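Local coordinates for hypothetical protein AGR_pAT_315 (Agrobacterium tumefaciens str. C58, PDB 1VQY), which is of unknown function but belongs to the NIPSNAP family of the dimeric alpha-beta barrel clan, with a ferredoxin-like subunit fold, at residues B[15-20]-B[62-67]; B[44-49]-B[67-72]. One frame throughout, in Å; residues are numbered along the deposited sequence.

Overall arrangement
Both contacts are built on strand 62-69, and W67 is common to them. In contact 1 this strand pairs antiparallel with strand 14-22 at the middle of the four-stranded sheet, and the centre of contact 1 lies about 5 Å from the centre of the chain; in contact 2 its C-terminal end receives the C-terminal end of helix 27-46 and the start of strand 49-55, which is outermost within the chain. The centres of the two contacts lie about 13 Å apart. They also touch directly, through M66 O and L49 CD1 at 3.5 Å and through E16 OE1 and Y69 CE2 at 3.8 Å. Each reaches a second subunit, contact 1 by way of residues such as E17 and M66, contact 2 by way of L49.

Contact 1. Residues B[15-20]-B[62-67]; sequences VEERIY and QVIHMW
V15 lays CG1 against M66 CG at 3.9 Å, on the sheet face opposite the helices. E16 exchanges two backbone hydrogen bonds with W67, an exchange repeated by R18 with H65 and by Y20 with V63. The extended side chain of E16 carries OE2 to R18 NH1 in a salt bridge (3.0 Å) made from above the carboxylate plane; R75 is a further partner of OE2. E17 runs beside M66, a selenomethionine, with E17 CD 3.9 Å from M66 CE, while OE1 of E17 is bound by R105. These antiparallel strands belong to the ferredoxin-like fold of the Dim_A_B_barrel clan; the E17 and M66 face packs on a second subunit, and the other face is covered by helices. On that helical face R18 holds CB over the H65 ring, 4.0 Å from its centroid, in a CH-pi contact. Its chain bends at chi3, and NE and NH2 both grip Y20 OH, NE at 2.8 Å. Back on the E17 face, I19 CG2 lies 3.4 Å from Q62 NE2, the two side chains alongside; the amide oxygen of Q62 is bound by T55. Y20 presents its ring face to the edge of H65 in an offset edge-to-face pair, centroids 4.8 Å apart and planes at 81°. W67 NE1 donates to H65 ND1 (3.0 Å) almost within both ring planes, which, with the stacked ring of Y52, limits the rotation of the imidazole.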
ATOM      1  N   VAL B  15     -22.659   5.441  -7.542  1.00 18.96           N
ATOM      2  CA  VAL B  15     -22.548   4.396  -6.534  1.00 18.76           C
ATOM      3  C   VAL B  15     -21.366   4.690  -5.591  1.00 18.14           C
ATOM      4  O   VAL B  15     -20.248   4.908  -6.038  1.00 18.77           O
ATOM      5  CB  VAL B  15     -22.359   3.013  -7.213  1.00 19.50           C
ATOM      6  CG1 VAL B  15     -21.934   1.941  -6.202  1.00 20.12           C
ATOM      7  CG2 VAL B  15     -23.640   2.602  -7.934  1.00 17.71           C
ATOM      8  N   GLU B  16     -21.621   4.694  -4.289  1.00 17.18           N
ATOM      9  CA  GLU B  16     -20.552   4.833  -3.321  1.00 16.77           C
ATOM     10  C   GLU B  16     -20.173   3.477  -2.746  1.00 16.65           C
ATOM     11  O   GLU B  16     -21.022   2.746  -2.249  1.00 14.90           O
ATOM     12  CB  GLU B  16     -20.943   5.762  -2.183  1.00 16.71           C
ATOM     13  CG  GLU B  16     -19.920   5.740  -1.033  1.00 19.83           C
ATOM     14  CD  GLU B  16     -20.271   6.661   0.110  1.00 16.44           C
ATOM     15  OE1 GLU B  16     -21.463   6.981   0.301  1.00 16.59           O
ATOM     16  OE2 GLU B  16     -19.334   7.071   0.809  1.00 13.28           O
ATOM     17  N   GLU B  17     -18.878   3.171  -2.799  1.00 17.56           N
ATOM     18  CA  GLU B  17     -18.310   1.980  -2.160  1.00 18.15           C
ATOM     19  C   GLU B  17     -17.570   2.378  -0.887  1.00 16.19           C
ATOM     20  O   GLU B  17     -16.650   3.159  -0.948  1.00 15.79           O
ATOM     21  CB  GLU B  17     -17.349   1.271  -3.119  1.00 17.20           C
ATOM     22  CG  GLU B  17     -16.861  -0.089  -2.636  1.00 17.89           C
ATOM     23  CD  GLU B  17     -16.132  -0.865  -3.742  1.00 19.37           C
ATOM     24  OE1 GLU B  17     -15.705  -0.223  -4.722  1.00 15.32           O
ATOM     25  OE2 GLU B  17     -16.001  -2.109  -3.638  1.00 23.36           O
ATOM     26  N   ARG B  18     -18.017   1.870   0.254  1.00 16.52           N
ATOM     27  CA  ARG B  18     -17.315   2.019   1.524  1.00 17.59           C
ATOM     28  C   ARG B  18     -16.698   0.690   1.962  1.00 18.55           C
ATOM     29  O   ARG B  18     -17.298  -0.358   1.831  1.00 19.15           O
ATOM     30  CB  ARG B  18     -18.268   2.553   2.578  1.00 18.02           C
ATOM     31  CG  ARG B  18     -18.921   3.854   2.124  1.00 17.83           C
ATOM     32  CD  ARG B  18     -19.998   4.307   3.057  1.00 16.62           C
ATOM     33  NE  ARG B  18     -19.456   4.679   4.357  1.00 17.64           N
ATOM     34  CZ  ARG B  18     -18.896   5.853   4.659  1.00 19.99           C
ATOM     35  NH1 ARG B  18     -18.787   6.837   3.756  1.00 17.68           N
ATOM     36  NH2 ARG B  18     -18.450   6.049   5.896  1.00 15.47           N
ATOM     37  N   ILE B  19     -15.465   0.751   2.451  1.00 20.49           N
ATOM     38  CA  ILE B  19     -14.615  -0.429   2.628  1.00 20.57           C
ATOM     39  C   ILE B  19     -13.979  -0.252   3.972  1.00 18.89           C
ATOM     40  O   ILE B  19     -13.165   0.646   4.138  1.00 18.74           O
ATOM     41  CB  ILE B  19     -13.518  -0.529   1.514  1.00 19.54           C
ATOM     42  CG1 ILE B  19     -14.165  -0.557   0.132  1.00 22.66           C
ATOM     43  CG2 ILE B  19     -12.675  -1.784   1.667  1.00 19.06           C
ATOM     44  CD1 ILE B  19     -13.216  -0.193  -0.994  1.00 25.31           C
ATOM     45  N   TYR B  20     -14.404  -1.054   4.947  1.00 18.86           N
ATOM     46  CA  TYR B  20     -13.899  -0.924   6.308  1.00 20.23           C
ATOM     47  C   TYR B  20     -13.082  -2.147   6.657  1.00 20.43           C
ATOM     48  O   TYR B  20     -13.510  -3.261   6.341  1.00 19.89           O
ATOM     49  CB  TYR B  20     -15.038  -0.834   7.329  1.00 21.55           C
ATOM     50  CG  TYR B  20     -16.059   0.258   7.121  1.00 20.51           C
ATOM     51  CD1 TYR B  20     -15.769   1.403   6.370  1.00 24.82           C
ATOM     52  CD2 TYR B  20     -17.296   0.172   7.731  1.00 23.49           C
ATOM     53  CE1 TYR B  20     -16.706   2.411   6.202  1.00 20.40           C
ATOM     54  CE2 TYR B  20     -18.232   1.173   7.583  1.00 25.73           C
ATOM     55  CZ  TYR B  20     -17.930   2.288   6.808  1.00 21.34           C
ATOM     56  OH  TYR B  20     -18.864   3.269   6.654  1.00 20.72           O
ATOM     57  N   GLN B  62     -12.725  -7.615   6.622  1.00 18.04           N
ATOM     58  CA  GLN B  62     -13.079  -6.545   5.707  1.00 20.55           C
ATOM     59  C   GLN B  62     -14.586  -6.563   5.460  1.00 21.17           C
ATOM     60  O   GLN B  62     -15.144  -7.598   5.087  1.00 23.15           O
ATOM     61  CB  GLN B  62     -12.340  -6.717   4.352  1.00 19.53           C
ATOM     62  CG  GLN B  62     -12.667  -5.630   3.341  1.00 21.27           C
ATOM     63  CD  GLN B  62     -11.930  -5.741   2.008  1.00 23.57           C
ATOM     64  OE1 GLN B  62     -12.176  -6.655   1.207  1.00 20.37           O
ATOM     65  NE2 GLN B  62     -11.071  -4.751   1.725  1.00 23.56           N
ATOM     66  N   VAL B  63     -15.236  -5.417   5.637  1.00 21.40           N
ATOM     67  CA  VAL B  63     -16.629  -5.227   5.211  1.00 21.20           C
ATOM     68  C   VAL B  63     -16.691  -4.305   3.979  1.00 19.21           C
ATOM     69  O   VAL B  63     -15.912  -3.385   3.861  1.00 20.41           O
ATOM     70  CB  VAL B  63     -17.460  -4.624   6.363  1.00 21.42           C
ATOM     71  CG1 VAL B  63     -18.873  -4.386   5.935  1.00 25.06           C
ATOM     72  CG2 VAL B  63     -17.463  -5.559   7.539  1.00 22.57           C
ATOM     73  N   ILE B  64     -17.627  -4.531   3.074  1.00 19.13           N
ATOM     74  CA  ILE B  64     -17.813  -3.657   1.894  1.00 19.31           C
ATOM     75  C   ILE B  64     -19.297  -3.412   1.695  1.00 18.70           C
ATOM     76  O   ILE B  64     -20.071  -4.373   1.602  1.00 17.68           O
ATOM     77  CB  ILE B  64     -17.264  -4.320   0.609  1.00 19.34           C
ATOM     78  CG1 ILE B  64     -15.741  -4.472   0.686  1.00 22.39           C
ATOM     79  CG2 ILE B  64     -17.660  -3.530  -0.662  1.00 19.67           C
ATOM     80  CD1 ILE B  64     -15.160  -5.358  -0.417  1.00 22.23           C
ATOM     81  N   HIS B  65     -19.709  -2.150   1.623  1.00 19.28           N
ATOM     82  CA  HIS B  65     -21.115  -1.836   1.313  1.00 20.61           C
ATOM     83  C   HIS B  65     -21.268  -0.764   0.240  1.00 21.29           C
ATOM     84  O   HIS B  65     -20.479   0.180   0.162  1.00 20.06           O
ATOM     85  CB  HIS B  65     -21.948  -1.497   2.557  1.00 20.95           C
ATOM     86  CG  HIS B  65     -21.241  -0.665   3.585  1.00 21.76           C
ATOM     87  ND1 HIS B  65     -21.670   0.591   3.946  1.00 20.78           N
ATOM     88  CD2 HIS B  65     -20.176  -0.937   4.376  1.00 24.25           C
ATOM     89  CE1 HIS B  65     -20.889   1.072   4.894  1.00 21.79           C
ATOM     90  NE2 HIS B  65     -19.969   0.164   5.169  1.00 26.10           N
HETATM   91  N   MSE B  66     -22.283  -0.951  -0.602  1.00 22.42           N
HETATM   92  CA  MSE B  66     -22.540  -0.069  -1.728  1.00 24.75           C
HETATM   93  C   MSE B  66     -23.871   0.635  -1.624  1.00 20.45           C
HETATM   94  O   MSE B  66     -24.886   0.028  -1.264  1.00 19.54           O
HETATM   95  CB  MSE B  66     -22.479  -0.842  -3.034  1.00 24.67           C
HETATM   96  CG  MSE B  66     -21.099  -0.856  -3.665  1.00 30.07           C
HETATM   97 SE   MSE B  66     -21.004  -2.333  -4.954  1.00 37.31          SE
HETATM   98  CE  MSE B  66     -19.357  -1.903  -5.749  1.00 33.31           C
ATOM     99  N   TRP B  67     -23.851   1.920  -1.975  1.00 18.78           N
ATOM    100  CA  TRP B  67     -25.010   2.802  -1.852  1.00 17.50           C
ATOM    101  C   TRP B  67     -25.242   3.553  -3.138  1.00 17.31           C
ATOM    102  O   TRP B  67     -24.302   4.154  -3.664  1.00 17.05           O
ATOM    103  CB  TRP B  67     -24.782   3.804  -0.736  1.00 16.78           C
ATOM    104  CG  TRP B  67     -24.619   3.145   0.608  1.00 17.93           C
ATOM    105  CD1 TRP B  67     -23.457   2.742   1.174  1.00 17.57           C
ATOM    106  CD2 TRP B  67     -25.661   2.792   1.535  1.00 15.36           C
ATOM    107  NE1 TRP B  67     -23.698   2.175   2.402  1.00 20.63           N
ATOM    108  CE2 TRP B  67     -25.041   2.190   2.648  1.00 20.09           C
ATOM    109  CE3 TRP B  67     -27.054   2.927   1.529  1.00 16.70           C
ATOM    110  CZ2 TRP B  67     -25.762   1.746   3.766  1.00 18.76           C
ATOM    111  CZ3 TRP B  67     -27.775   2.468   2.618  1.00 17.86           C
ATOM    112  CH2 TRP B  67     -27.131   1.885   3.728  1.00 17.85           C
TER

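Contact 2. Residues B[44-49]-B[67-72]; sequences PILGNL and WGYASL
L46 turns CG away from its carbonyl carbon (chi1 -54°) and L49 turns CG away from its backbone N (chi1 174°), and these two settings deliver a methyl group to each face of the W67 indole. L46 CD1 stands 3.9 Å from the centroid of the six-membered ring on one side, and L49 CD1 is 3.8 Å from it on the other; both lie within 10° of the ring normal, as CH-pi contacts. L49 CB adds a closer touch at W67 CZ3 (3.6 Å). The indole is thus held between the last turn of the helix and the first residue of the next strand, while I39 and Q42 of helix 27-46 also pack on it.

Y69 approaches L46 from another direction, placing OH 3.6 Å from L46 CB. Backbone groups and water complete the joint. G68 N donates to N48 O (2.7 Å) in a nearly straight bond that lies in the carbonyl plane. A water 2.8 Å from L46 O also donates to G68 O, so the carbonyl at the helix end is tied to the strand through solvent. Because G68 has no side chain, N48 ND2 can lie 3.8 Å from G68 CA. G47, with its positive phi, ends the helix and turns the chain into strand 49-55, which begins with L49 opposite W67 as an antiparallel non-hydrogen-bonded pair. Such a passage, from a helix packed on the sheet through a glycine turn into the strand that is outermost within the chain, is the alpha-to-beta connection of the ferredoxin-like fold.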
ATOM      1  N   PRO B  44     -33.395   3.536   4.997  1.00 20.14           N
ATOM      2  CA  PRO B  44     -34.497   4.414   4.637  1.00 20.30           C
ATOM      3  C   PRO B  44     -34.079   5.850   4.318  1.00 20.48           C
ATOM      4  O   PRO B  44     -34.722   6.506   3.474  1.00 20.33           O
ATOM      5  CB  PRO B  44     -35.374   4.389   5.892  1.00 21.13           C
ATOM      6  CG  PRO B  44     -35.095   3.075   6.508  1.00 20.16           C
ATOM      7  CD  PRO B  44     -33.650   2.849   6.280  1.00 20.37           C
ATOM      8  N   ILE B  45     -33.025   6.314   5.001  1.00 19.68           N
ATOM      9  CA  ILE B  45     -32.545   7.692   4.917  1.00 18.11           C
ATOM     10  C   ILE B  45     -31.649   7.869   3.709  1.00 17.22           C
ATOM     11  O   ILE B  45     -31.861   8.753   2.895  1.00 16.51           O
ATOM     12  CB  ILE B  45     -31.768   8.096   6.203  1.00 17.98           C
ATOM     13  CG1 ILE B  45     -32.724   8.139   7.394  1.00 18.38           C
ATOM     14  CG2 ILE B  45     -31.124   9.458   6.040  1.00 19.09           C
ATOM     15  CD1 ILE B  45     -32.076   8.548   8.715  1.00 19.44           C
ATOM     16  N   LEU B  46     -30.640   7.019   3.596  1.00 17.88           N
ATOM     17  CA  LEU B  46     -29.730   7.078   2.451  1.00 17.26           C
ATOM     18  C   LEU B  46     -30.433   6.591   1.165  1.00 15.81           C
ATOM     19  O   LEU B  46     -30.107   7.023   0.072  1.00 15.49           O
ATOM     20  CB  LEU B  46     -28.450   6.296   2.752  1.00 16.68           C
ATOM     21  CG  LEU B  46     -27.741   6.709   4.052  1.00 16.72           C
ATOM     22  CD1 LEU B  46     -26.438   5.913   4.191  1.00 17.44           C
ATOM     23  CD2 LEU B  46     -27.479   8.194   4.146  1.00 15.36           C
ATOM     24  N   GLY B  47     -31.394   5.688   1.312  1.00 16.16           N
ATOM     25  CA  GLY B  47     -32.409   5.482   0.282  1.00 16.67           C
ATOM     26  C   GLY B  47     -32.205   4.398  -0.766  1.00 16.11           C
ATOM     27  O   GLY B  47     -33.193   3.947  -1.369  1.00 15.93           O
ATOM     28  N   ASN B  48     -30.958   3.993  -1.007  1.00 15.50           N
ATOM     29  CA  ASN B  48     -30.681   2.913  -1.955  1.00 16.57           C
ATOM     30  C   ASN B  48     -29.438   2.058  -1.633  1.00 16.41           C
ATOM     31  O   ASN B  48     -28.391   2.192  -2.261  1.00 15.93           O
ATOM     32  CB  ASN B  48     -30.604   3.488  -3.384  1.00 16.77           C
ATOM     33  CG  ASN B  48     -30.639   2.418  -4.452  1.00 17.57           C
ATOM     34  OD1 ASN B  48     -30.969   1.279  -4.179  1.00 20.01           O
ATOM     35  ND2 ASN B  48     -30.291   2.788  -5.679  1.00 17.62           N
ATOM     36  N   LEU B  49     -29.581   1.162  -0.659  1.00 16.26           N
ATOM     37  CA  LEU B  49     -28.551   0.176  -0.358  1.00 16.15           C
ATOM     38  C   LEU B  49     -28.492  -0.821  -1.504  1.00 16.41           C
ATOM     39  O   LEU B  49     -29.526  -1.317  -1.954  1.00 15.91           O
ATOM     40  CB  LEU B  49     -28.851  -0.554   0.954  1.00 14.33           C
ATOM     41  CG  LEU B  49     -27.924  -1.710   1.326  1.00 14.92           C
ATOM     42  CD1 LEU B  49     -26.517  -1.249   1.529  1.00 16.61           C
ATOM     43  CD2 LEU B  49     -28.407  -2.394   2.586  1.00 18.68           C
ATOM     44  N   TRP B  67     -23.851   1.920  -1.975  1.00 18.78           N
ATOM     45  CA  TRP B  67     -25.010   2.802  -1.852  1.00 17.50           C
ATOM     46  C   TRP B  67     -25.242   3.553  -3.138  1.00 17.31           C
ATOM     47  O   TRP B  67     -24.302   4.154  -3.664  1.00 17.05           O
ATOM     48  CB  TRP B  67     -24.782   3.804  -0.736  1.00 16.78           C
ATOM     49  CG  TRP B  67     -24.619   3.145   0.608  1.00 17.93           C
ATOM     50  CD1 TRP B  67     -23.457   2.742   1.174  1.00 17.57           C
ATOM     51  CD2 TRP B  67     -25.661   2.792   1.535  1.00 15.36           C
ATOM     52  NE1 TRP B  67     -23.698   2.175   2.402  1.00 20.63           N
ATOM     53  CE2 TRP B  67     -25.041   2.190   2.648  1.00 20.09           C
ATOM     54  CE3 TRP B  67     -27.054   2.927   1.529  1.00 16.70           C
ATOM     55  CZ2 TRP B  67     -25.762   1.746   3.766  1.00 18.76           C
ATOM     56  CZ3 TRP B  67     -27.775   2.468   2.618  1.00 17.86           C
ATOM     57  CH2 TRP B  67     -27.131   1.885   3.728  1.00 17.85           C
ATOM     58  N   GLY B  68     -26.496   3.528  -3.621  1.00 16.46           N
ATOM     59  CA  GLY B  68     -26.892   4.208  -4.839  1.00 15.29           C
ATOM     60  C   GLY B  68     -27.397   5.598  -4.510  1.00 16.50           C
ATOM     61  O   GLY B  68     -28.150   5.765  -3.539  1.00 15.51           O
ATOM     62  N   TYR B  69     -26.967   6.591  -5.297  1.00 15.82           N
ATOM     63  CA  TYR B  69     -27.464   7.962  -5.182  1.00 16.03           C
ATOM     64  C   TYR B  69     -27.707   8.582  -6.555  1.00 17.66           C
ATOM     65  O   TYR B  69     -27.149   8.134  -7.565  1.00 18.87           O
ATOM     66  CB  TYR B  69     -26.488   8.850  -4.416  1.00 15.52           C
ATOM     67  CG  TYR B  69     -26.265   8.492  -2.977  1.00 14.03           C
ATOM     68  CD1 TYR B  69     -27.189   8.844  -1.995  1.00 15.57           C
ATOM     69  CD2 TYR B  69     -25.117   7.832  -2.582  1.00 17.66           C
ATOM     70  CE1 TYR B  69     -26.980   8.532  -0.659  1.00 12.35           C
ATOM     71  CE2 TYR B  69     -24.896   7.509  -1.255  1.00 16.75           C
ATOM     72  CZ  TYR B  69     -25.829   7.865  -0.295  1.00 16.40           C
ATOM     73  OH  TYR B  69     -25.592   7.535   1.025  1.00 15.59           O
ATOM     74  N   ALA B  70     -28.539   9.616  -6.587  1.00 18.33           N
ATOM     75  CA  ALA B  70     -28.881  10.278  -7.848  1.00 20.88           C
ATOM     76  C   ALA B  70     -27.791  11.258  -8.277  1.00 21.37           C
ATOM     77  O   ALA B  70     -27.510  11.407  -9.474  1.00 23.32           O
ATOM     78  CB  ALA B  70     -30.234  10.996  -7.733  1.00 21.09           C
ATOM     79  N   SER B  71     -27.201  11.929  -7.291  1.00 21.41           N
ATOM     80  CA  SER B  71     -26.097  12.865  -7.502  1.00 21.63           C
ATOM     81  C   SER B  71     -25.239  12.919  -6.239  1.00 22.56           C
ATOM     82  O   SER B  71     -25.601  12.319  -5.211  1.00 23.53           O
ATOM     83  CB  SER B  71     -26.633  14.254  -7.823  1.00 20.76           C
ATOM     84  OG  SER B  71     -27.247  14.830  -6.682  1.00 21.04           O
ATOM     85  N   LEU B  72     -24.113  13.627  -6.298  1.00 22.29           N
ATOM     86  CA  LEU B  72     -23.260  13.749  -5.117  1.00 23.04           C
ATOM     87  C   LEU B  72     -23.810  14.746  -4.097  1.00 23.26           C
ATOM     88  O   LEU B  72     -23.527  14.612  -2.904  1.00 21.62           O
ATOM     89  CB  LEU B  72     -21.816  14.084  -5.494  1.00 23.85           C
ATOM     90  CG  LEU B  72     -20.986  12.904  -6.050  1.00 25.06           C
ATOM     91  CD1 LEU B  72     -19.629  13.376  -6.526  1.00 27.87           C
ATOM     92  CD2 LEU B  72     -20.811  11.776  -5.035  1.00 24.42           C
TER
HETATM   93  O   HOH W   1     -28.207   4.917  -1.235  1.00  6.98           O
HETATM   94  O   HOH W   2     -30.555   7.061  -2.710  1.00 21.06           O